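Long-range contacts in glucosamine--fructose-6-phosphate aminotransferase [isomerizing] (Francisella tularensis subsp. tularensis, PDB 3TBF), which makes, as the full-length enzyme, glucosamine 6-phosphate from fructose 6-phosphate and glutamine, this C-terminal fragment holding its two SIS (sugar isomerase) domains: residues K55-V60 against V82-E87; E91-D96 against L118-K123; N97-G102 against Q127-S132. All blocks are in the same frame, centred on the assembly; numbering follows the deposited sequence.

All three contacts belong to the first of the two SIS domains and are built around its parallel five-stranded sheet. Contact 1 pairs edge strand 84-88 with strand 56-61. Contact 2, its centre about 15 Å from that of contact 1, ties the chain that follows strand 84-88 to helix 115-124; Glu87 joins the two through a salt bridge from OE2 to Arg95 NE at 2.9 Å. Contact 3 lies about 10 Å from contact 1 and 12 Å from contact 2, centre to centre. Its segments alternate along the chain with those of contact 2, and Lys123 of contact 2 is hydrogen-bonded to Asn97 of contact 3. Each contact also reaches the second subunit.

Contact 1 (K55-V60 against V82-E87); sequences KHICIV and VPCSVE
Ile57 O is gripped twice by the neighbouring strand: Ser85 N donates a hydrogen bond of 2.9 Å to it, and Cys84 CA adds a CH...O contact at 3.2 Å. Two residues on, Ile59 O repeats the pattern, bonded to Glu87 N and approached by Val86 CA. Between them Ile59 N makes a nearly straight bond of 2.8 Å to Ser85 O (172° at the hydrogen), and Ile57 N donates to Pro83 O. The two strands run parallel, their axes 15° apart.

On one face of the pair Ile59 CD1 reaches the sulfur of Cys84, SG, at 3.8 Å, while Ile59 and Val86 lie side by side; helix 63-80 covers this side with Ile76, Tyr66 and Lys73. His56 behaves differently. With CG anti to the backbone N (chi1 -178°), its ring comes over the partner strand, Pro83 O lying above the rim of one face, while CE1 meets Ser85 OG edge-on, in the ring plane, at 3.4 Å. The same Ser85 OG is 3.6 Å from Cys58 SG, and His56 ND1 has a weak hydrogen bond to Ser103 on the next strand. Pro83 packs its CG against Lys55 O at 3.2 Å.

This is the closing pair of a beta-alpha-beta crossover, strand 56-61, helix 63-80, strand 84-88. The outer strand's remaining backbone groups at Cys84 are met by the helix itself, Glu77 accepting from N and Lys73 donating to O. Four main-chain hydrogen bonds thus set the register, while the sulfur and aliphatic groups give one face a largely apolar seat for the helix.

Contact 2 (E91-D96 against L118-K123); sequences EIRYRD and LESLRK
Lys123 reaches across from its helix and sets its ammonium among the backbone carbonyls of 91-96. NZ donates to Ile92 O at 3.0 Å, approaching almost head-on to the carbonyl (166°), with a weak second bond to Arg93 O; Arg95 O stands 2.7 Å from NZ, and Asn97 OD1 is a further hydrogen-bond partner. The chain gets there nearly extended, CG anti to the backbone N, with a slight bend at chi3 (149°), and its CD rests against Arg93 O.

Arg93 runs the other way with every torsion close to 180°. This carries its guanidinium out alongside Glu119, whose CB sits 3.4 Å from Arg93 NE, over one face of the group and toward its rim. Tyr94 OH lies over the centre of the opposite face, sandwiching the flat group between Glu119 and Tyr94, while NH1 forms a salt bridge with Asp116. Glu119 folds back at chi2 (-68°): its OE1 stays 4.4 Å from Arg93 NH2, well out of the guanidinium plane, and its OE2 pairs with Arg122 in a salt bridge. Nearer the sheet, Ile92 CG2 touches Ser120 OG at 3.5 Å, a hydroxyl that is hydrogen-bonded to Asp116 O.

Ile92 and Ser120 both rest on Val60 of strand 56-61, which places helices 89-92 and 115-124 on the same face of the parallel sheet, the layered alpha/beta packing of a SIS domain.

Contact 3 (N97-G102 against Q127-S132); sequences NVVVDG and QNYVGS
This is a surface contact between the loop that leads into strand 103-109 and the beginning of strand 129-136, its neighbour in the parallel sheet. Val99 is the central piece. It stands on the Tyr129 ring, CG1 over the ring centre at 3.7 Å and only 10° off the normal, a CH-pi contact. Its CG2 leans across the same ring, 3.8 Å from Tyr129 CZ, and also meets Gln127 CB at 4.0 Å. Tyr129 brings its ring under the valine by turning CG away from its own carbonyl carbon (chi1 -67°); Phe105 of the adjacent strand meets it edge-to-face, and Cys58 touches it too.

The two strands that start here are the ends of a beta-alpha-beta crossover through helix 115-124, in the flavodoxin-like parallel sheet (order 2-1-3-4-5) of the SIS domain.

Toward the far end, Asn128 ND2 donates to Asp101 OD1, coming from the anti side of the carboxylate and 27° out of its plane; the modelled 2.5 Å is short enough that the exact length is doubtful. The carboxylate and amide planes are steeply turned against each other. Gly102 CA packs against Val130 CG1 at 3.4 Å, while the Gly102 backbone bonds to Lys55 and His56. Val98 and Val100 point away from 127-132 and pack on Val82 and Pro83 of the second subunit.

Contact 1 (K55-V60 against V82-E87)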
# COMPACT_ATOMS: atom_id res chain seq x y z
N LYS A 55 5.67 -23.06 -3.14
CA LYS A 55 5.78 -22.45 -4.46
C LYS A 55 5.38 -20.98 -4.46
O LYS A 55 5.58 -20.22 -5.42
CB LYS A 55 4.93 -23.18 -5.48
CG LYS A 55 4.69 -24.63 -5.17
CD LYS A 55 5.10 -25.56 -6.31
CE LYS A 55 6.61 -25.80 -6.26
NZ LYS A 55 7.04 -26.68 -5.11
N HIS A 56 4.79 -20.58 -3.36
CA HIS A 56 4.38 -19.24 -3.22
C HIS A 56 4.40 -18.94 -1.75
O HIS A 56 4.07 -19.74 -0.93
CB HIS A 56 2.96 -19.09 -3.76
CG HIS A 56 2.44 -17.70 -3.69
ND1 HIS A 56 1.83 -17.19 -2.57
CD2 HIS A 56 2.43 -16.70 -4.61
CE1 HIS A 56 1.48 -15.94 -2.78
NE2 HIS A 56 1.83 -15.61 -4.02
N ILE A 57 4.80 -17.74 -1.43
CA ILE A 57 4.89 -17.32 -0.05
C ILE A 57 3.92 -16.18 0.18
O ILE A 57 4.00 -15.18 -0.49
CB ILE A 57 6.28 -16.84 0.27
CG1 ILE A 57 7.23 -18.00 0.24
CG2 ILE A 57 6.31 -16.20 1.63
CD1 ILE A 57 8.60 -17.55 0.21
N CYS A 58 3.08 -16.35 1.21
CA CYS A 58 2.00 -15.43 1.56
C CYS A 58 2.29 -14.83 2.91
O CYS A 58 2.14 -15.49 3.94
CB CYS A 58 0.65 -16.20 1.63
SG CYS A 58 -0.79 -15.35 0.94
N ILE A 59 2.71 -13.57 2.94
CA ILE A 59 3.11 -12.94 4.22
C ILE A 59 1.91 -12.12 4.71
O ILE A 59 1.38 -11.30 3.96
CB ILE A 59 4.31 -12.07 4.10
CG1 ILE A 59 5.54 -12.86 3.65
CG2 ILE A 59 4.68 -11.42 5.43
CD1 ILE A 59 6.79 -11.98 3.43
N VAL A 60 1.49 -12.39 5.94
CA VAL A 60 0.41 -11.70 6.59
C VAL A 60 0.88 -11.06 7.90
O VAL A 60 1.50 -11.72 8.73
CB VAL A 60 -0.74 -12.67 6.90
CG1 VAL A 60 -1.88 -11.96 7.68
CG2 VAL A 60 -1.25 -13.26 5.59
N VAL A 82 11.07 -17.10 -5.41
CA VAL A 82 9.76 -17.62 -5.11
C VAL A 82 8.79 -16.45 -5.13
O VAL A 82 9.08 -15.41 -4.59
CB VAL A 82 9.76 -18.33 -3.78
CG1 VAL A 82 8.40 -18.97 -3.48
CG2 VAL A 82 10.84 -19.39 -3.83
N PRO A 83 7.64 -16.60 -5.83
CA PRO A 83 6.73 -15.48 -5.81
C PRO A 83 6.20 -15.20 -4.37
O PRO A 83 6.04 -16.13 -3.56
CB PRO A 83 5.62 -15.93 -6.76
CG PRO A 83 5.72 -17.36 -6.83
CD PRO A 83 7.15 -17.72 -6.63
N CYS A 84 5.97 -13.92 -4.06
CA CYS A 84 5.64 -13.52 -2.70
C CYS A 84 4.54 -12.47 -2.70
O CYS A 84 4.60 -11.51 -3.48
CB CYS A 84 6.89 -12.95 -2.08
SG CYS A 84 6.78 -12.64 -0.33
N SER A 85 3.51 -12.63 -1.87
CA SER A 85 2.57 -11.56 -1.69
C SER A 85 2.52 -11.10 -0.23
O SER A 85 2.82 -11.88 0.70
CB SER A 85 1.18 -11.96 -2.19
OG SER A 85 0.67 -12.99 -1.40
N VAL A 86 2.21 -9.83 -0.02
CA VAL A 86 2.21 -9.38 1.31
C VAL A 86 0.92 -8.69 1.59
O VAL A 86 0.60 -7.76 0.88
CB VAL A 86 3.36 -8.41 1.61
CG1 VAL A 86 3.29 -8.07 3.09
CG2 VAL A 86 4.71 -9.06 1.34
N GLU A 87 0.22 -9.08 2.66
CA GLU A 87 -1.07 -8.50 2.92
C GLU A 87 -1.32 -8.11 4.36
O GLU A 87 -0.93 -8.80 5.29
CB GLU A 87 -2.17 -9.42 2.40
CG GLU A 87 -3.48 -8.59 2.00
CD GLU A 87 -4.52 -9.42 1.22
OE1 GLU A 87 -4.10 -10.25 0.37
OE2 GLU A 87 -5.74 -9.20 1.47

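Contact 2 (E91-D96 against L118-K123)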
# COMPACT_ATOMS: atom_id res chain seq x y z
N GLU A 91 -7.29 -6.98 6.67
CA GLU A 91 -8.02 -7.10 5.40
C GLU A 91 -8.13 -8.53 4.92
O GLU A 91 -9.25 -8.94 4.53
CB GLU A 91 -7.37 -6.25 4.33
CG GLU A 91 -7.59 -4.78 4.61
CD GLU A 91 -9.03 -4.34 4.26
OE1 GLU A 91 -9.51 -4.82 3.22
OE2 GLU A 91 -9.69 -3.55 4.99
N ILE A 92 -7.04 -9.31 4.95
CA ILE A 92 -7.12 -10.66 4.42
C ILE A 92 -8.03 -11.51 5.28
O ILE A 92 -8.67 -12.45 4.80
CB ILE A 92 -5.75 -11.35 4.25
CG1 ILE A 92 -5.87 -12.60 3.38
CG2 ILE A 92 -5.08 -11.70 5.56
CD1 ILE A 92 -4.47 -13.29 3.26
N ARG A 93 -8.11 -11.16 6.55
CA ARG A 93 -8.93 -11.95 7.51
C ARG A 93 -10.39 -12.08 7.08
O ARG A 93 -11.00 -13.14 7.19
CB ARG A 93 -8.89 -11.27 8.86
CG ARG A 93 -9.65 -11.96 9.87
CD ARG A 93 -9.62 -11.21 11.18
NE ARG A 93 -10.45 -11.92 12.17
CZ ARG A 93 -10.63 -11.47 13.39
NH1 ARG A 93 -10.02 -10.36 13.76
NH2 ARG A 93 -11.41 -12.11 14.24
N TYR A 94 -10.94 -10.97 6.61
CA TYR A 94 -12.34 -10.90 6.22
C TYR A 94 -12.57 -10.94 4.73
O TYR A 94 -13.68 -10.86 4.31
CB TYR A 94 -12.93 -9.62 6.77
CG TYR A 94 -12.88 -9.54 8.28
CD1 TYR A 94 -12.08 -8.58 8.91
CD2 TYR A 94 -13.62 -10.41 9.07
CE1 TYR A 94 -11.99 -8.51 10.28
CE2 TYR A 94 -13.55 -10.35 10.47
CZ TYR A 94 -12.72 -9.39 11.06
OH TYR A 94 -12.65 -9.31 12.42
N ARG A 95 -11.53 -11.11 3.92
CA ARG A 95 -11.68 -11.04 2.49
C ARG A 95 -11.81 -12.43 1.93
O ARG A 95 -11.26 -13.39 2.44
CB ARG A 95 -10.46 -10.36 1.89
CG ARG A 95 -10.42 -10.25 0.42
CD ARG A 95 -9.31 -9.35 -0.02
NE ARG A 95 -7.99 -9.97 -0.11
CZ ARG A 95 -7.66 -10.90 -1.01
NH1 ARG A 95 -8.56 -11.36 -1.89
NH2 ARG A 95 -6.45 -11.42 -1.02
N ASP A 96 -12.53 -12.52 0.83
CA ASP A 96 -12.80 -13.78 0.20
C ASP A 96 -11.67 -14.07 -0.82
O ASP A 96 -11.82 -13.79 -2.02
CB ASP A 96 -14.17 -13.66 -0.47
CG ASP A 96 -14.84 -14.98 -0.66
OD1 ASP A 96 -14.07 -15.94 -0.91
OD2 ASP A 96 -16.12 -15.06 -0.58
N LEU A 118 -3.22 -13.56 14.08
CA LEU A 118 -3.56 -14.85 14.65
C LEU A 118 -4.82 -15.41 14.03
O LEU A 118 -4.88 -16.59 13.70
CB LEU A 118 -3.76 -14.73 16.15
CG LEU A 118 -4.15 -15.99 16.87
CD1 LEU A 118 -3.11 -17.06 16.72
CD2 LEU A 118 -4.37 -15.65 18.34
N GLU A 119 -5.85 -14.59 13.85
CA GLU A 119 -7.05 -15.12 13.23
C GLU A 119 -6.88 -15.42 11.72
O GLU A 119 -7.58 -16.26 11.19
CB GLU A 119 -8.21 -14.17 13.47
CG GLU A 119 -8.58 -14.04 14.94
CD GLU A 119 -9.18 -15.33 15.50
OE1 GLU A 119 -9.68 -16.16 14.68
OE2 GLU A 119 -9.12 -15.49 16.75
N SER A 120 -5.97 -14.72 11.02
CA SER A 120 -5.62 -15.09 9.65
C SER A 120 -4.94 -16.44 9.64
O SER A 120 -5.18 -17.25 8.76
CB SER A 120 -4.71 -14.05 8.99
OG SER A 120 -5.40 -12.84 8.81
N LEU A 121 -4.11 -16.72 10.64
CA LEU A 121 -3.53 -18.03 10.65
C LEU A 121 -4.65 -19.09 10.81
O LEU A 121 -4.70 -20.08 10.08
CB LEU A 121 -2.41 -18.14 11.68
CG LEU A 121 -1.83 -19.53 11.95
CD1 LEU A 121 -1.16 -20.10 10.73
CD2 LEU A 121 -0.86 -19.55 13.15
N ARG A 122 -5.58 -18.86 11.72
CA ARG A 122 -6.61 -19.86 11.98
C ARG A 122 -7.46 -20.11 10.76
O ARG A 122 -7.82 -21.25 10.47
CB ARG A 122 -7.47 -19.46 13.17
CG ARG A 122 -6.69 -19.65 14.46
CD ARG A 122 -7.23 -18.84 15.59
NE ARG A 122 -6.45 -19.13 16.81
CZ ARG A 122 -6.69 -18.60 18.00
NH1 ARG A 122 -7.69 -17.73 18.15
NH2 ARG A 122 -5.94 -18.92 19.05
N LYS A 123 -7.75 -19.05 10.02
CA LYS A 123 -8.51 -19.18 8.80
C LYS A 123 -7.72 -19.97 7.76
O LYS A 123 -8.27 -20.84 7.07
CB LYS A 123 -8.92 -17.79 8.30
CG LYS A 123 -9.13 -17.65 6.81
CD LYS A 123 -9.73 -16.29 6.41
CE LYS A 123 -9.21 -15.88 4.99
NZ LYS A 123 -10.16 -14.97 4.33

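Contact 3 (N97-G102 against Q127-S132)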
# COMPACT_ATOMS: atom_id res chain seq x y z
N ASN A 97 -10.54 -14.60 -0.33
CA ASN A 97 -9.34 -14.75 -1.15
C ASN A 97 -9.11 -16.16 -1.69
O ASN A 97 -9.72 -17.13 -1.23
CB ASN A 97 -8.11 -14.34 -0.38
CG ASN A 97 -7.81 -15.27 0.78
OD1 ASN A 97 -8.70 -15.62 1.56
ND2 ASN A 97 -6.56 -15.69 0.89
N VAL A 98 -8.23 -16.22 -2.69
CA VAL A 98 -7.85 -17.43 -3.37
C VAL A 98 -6.40 -17.73 -3.00
O VAL A 98 -5.54 -16.86 -2.98
CB VAL A 98 -7.91 -17.26 -4.89
CG1 VAL A 98 -7.38 -18.53 -5.60
CG2 VAL A 98 -9.28 -16.95 -5.38
N VAL A 99 -6.13 -18.99 -2.77
CA VAL A 99 -4.85 -19.42 -2.30
C VAL A 99 -4.17 -20.24 -3.37
O VAL A 99 -4.62 -21.33 -3.69
CB VAL A 99 -5.02 -20.28 -1.07
CG1 VAL A 99 -3.65 -20.85 -0.61
CG2 VAL A 99 -5.69 -19.48 0.01
N VAL A 100 -3.11 -19.71 -3.95
CA VAL A 100 -2.29 -20.45 -4.93
C VAL A 100 -1.89 -21.87 -4.40
O VAL A 100 -1.59 -22.05 -3.21
CB VAL A 100 -0.99 -19.63 -5.23
CG1 VAL A 100 -0.06 -20.41 -6.10
CG2 VAL A 100 -1.35 -18.21 -5.86
N ASP A 101 -1.87 -22.88 -5.26
CA ASP A 101 -1.31 -24.18 -4.83
C ASP A 101 0.14 -24.00 -4.35
O ASP A 101 0.91 -23.23 -4.91
CB ASP A 101 -1.31 -25.24 -5.96
CG ASP A 101 -2.59 -26.14 -5.97
OD1 ASP A 101 -3.33 -26.28 -4.95
OD2 ASP A 101 -2.84 -26.75 -7.04
N GLY A 102 0.49 -24.72 -3.29
CA GLY A 102 1.86 -24.68 -2.78
C GLY A 102 2.22 -23.40 -2.03
O GLY A 102 3.40 -23.04 -1.94
N GLN A 127 -7.74 -23.60 4.45
CA GLN A 127 -7.54 -23.24 3.05
C GLN A 127 -6.43 -24.09 2.47
O GLN A 127 -5.81 -24.90 3.15
CB GLN A 127 -7.27 -21.73 2.92
CG GLN A 127 -8.50 -20.87 3.26
CD GLN A 127 -8.28 -19.35 3.13
OE1 GLN A 127 -9.04 -18.65 2.43
NE2 GLN A 127 -7.27 -18.84 3.82
N ASN A 128 -6.17 -23.88 1.21
CA ASN A 128 -5.22 -24.67 0.47
C ASN A 128 -3.73 -24.39 0.75
O ASN A 128 -2.91 -24.52 -0.15
CB ASN A 128 -5.49 -24.40 -1.01
CG ASN A 128 -4.94 -25.47 -1.91
OD1 ASN A 128 -4.72 -26.62 -1.48
ND2 ASN A 128 -4.70 -25.10 -3.19
N TYR A 129 -3.33 -24.01 1.95
CA TYR A 129 -1.89 -23.74 2.14
C TYR A 129 -1.17 -25.05 2.45
O TYR A 129 -1.77 -25.96 3.02
CB TYR A 129 -1.64 -22.78 3.29
CG TYR A 129 -2.14 -21.38 3.06
CD1 TYR A 129 -1.37 -20.47 2.37
CD2 TYR A 129 -3.36 -20.96 3.55
CE1 TYR A 129 -1.79 -19.17 2.16
CE2 TYR A 129 -3.80 -19.68 3.34
CZ TYR A 129 -3.01 -18.78 2.65
OH TYR A 129 -3.44 -17.49 2.43
N VAL A 130 0.11 -25.13 2.09
CA VAL A 130 0.91 -26.31 2.40
C VAL A 130 1.30 -26.33 3.88
O VAL A 130 1.60 -27.38 4.44
CB VAL A 130 2.18 -26.40 1.51
CG1 VAL A 130 1.80 -26.49 0.04
CG2 VAL A 130 3.11 -25.21 1.72
N GLY A 131 1.31 -25.16 4.49
CA GLY A 131 1.67 -25.04 5.91
C GLY A 131 1.86 -23.60 6.36
O GLY A 131 1.59 -22.67 5.60
N SER A 132 2.33 -23.43 7.59
CA SER A 132 2.51 -22.10 8.17
C SER A 132 3.85 -21.95 8.88
O SER A 132 4.42 -22.91 9.42
CB SER A 132 1.38 -21.78 9.15
OG SER A 132 1.25 -22.83 10.10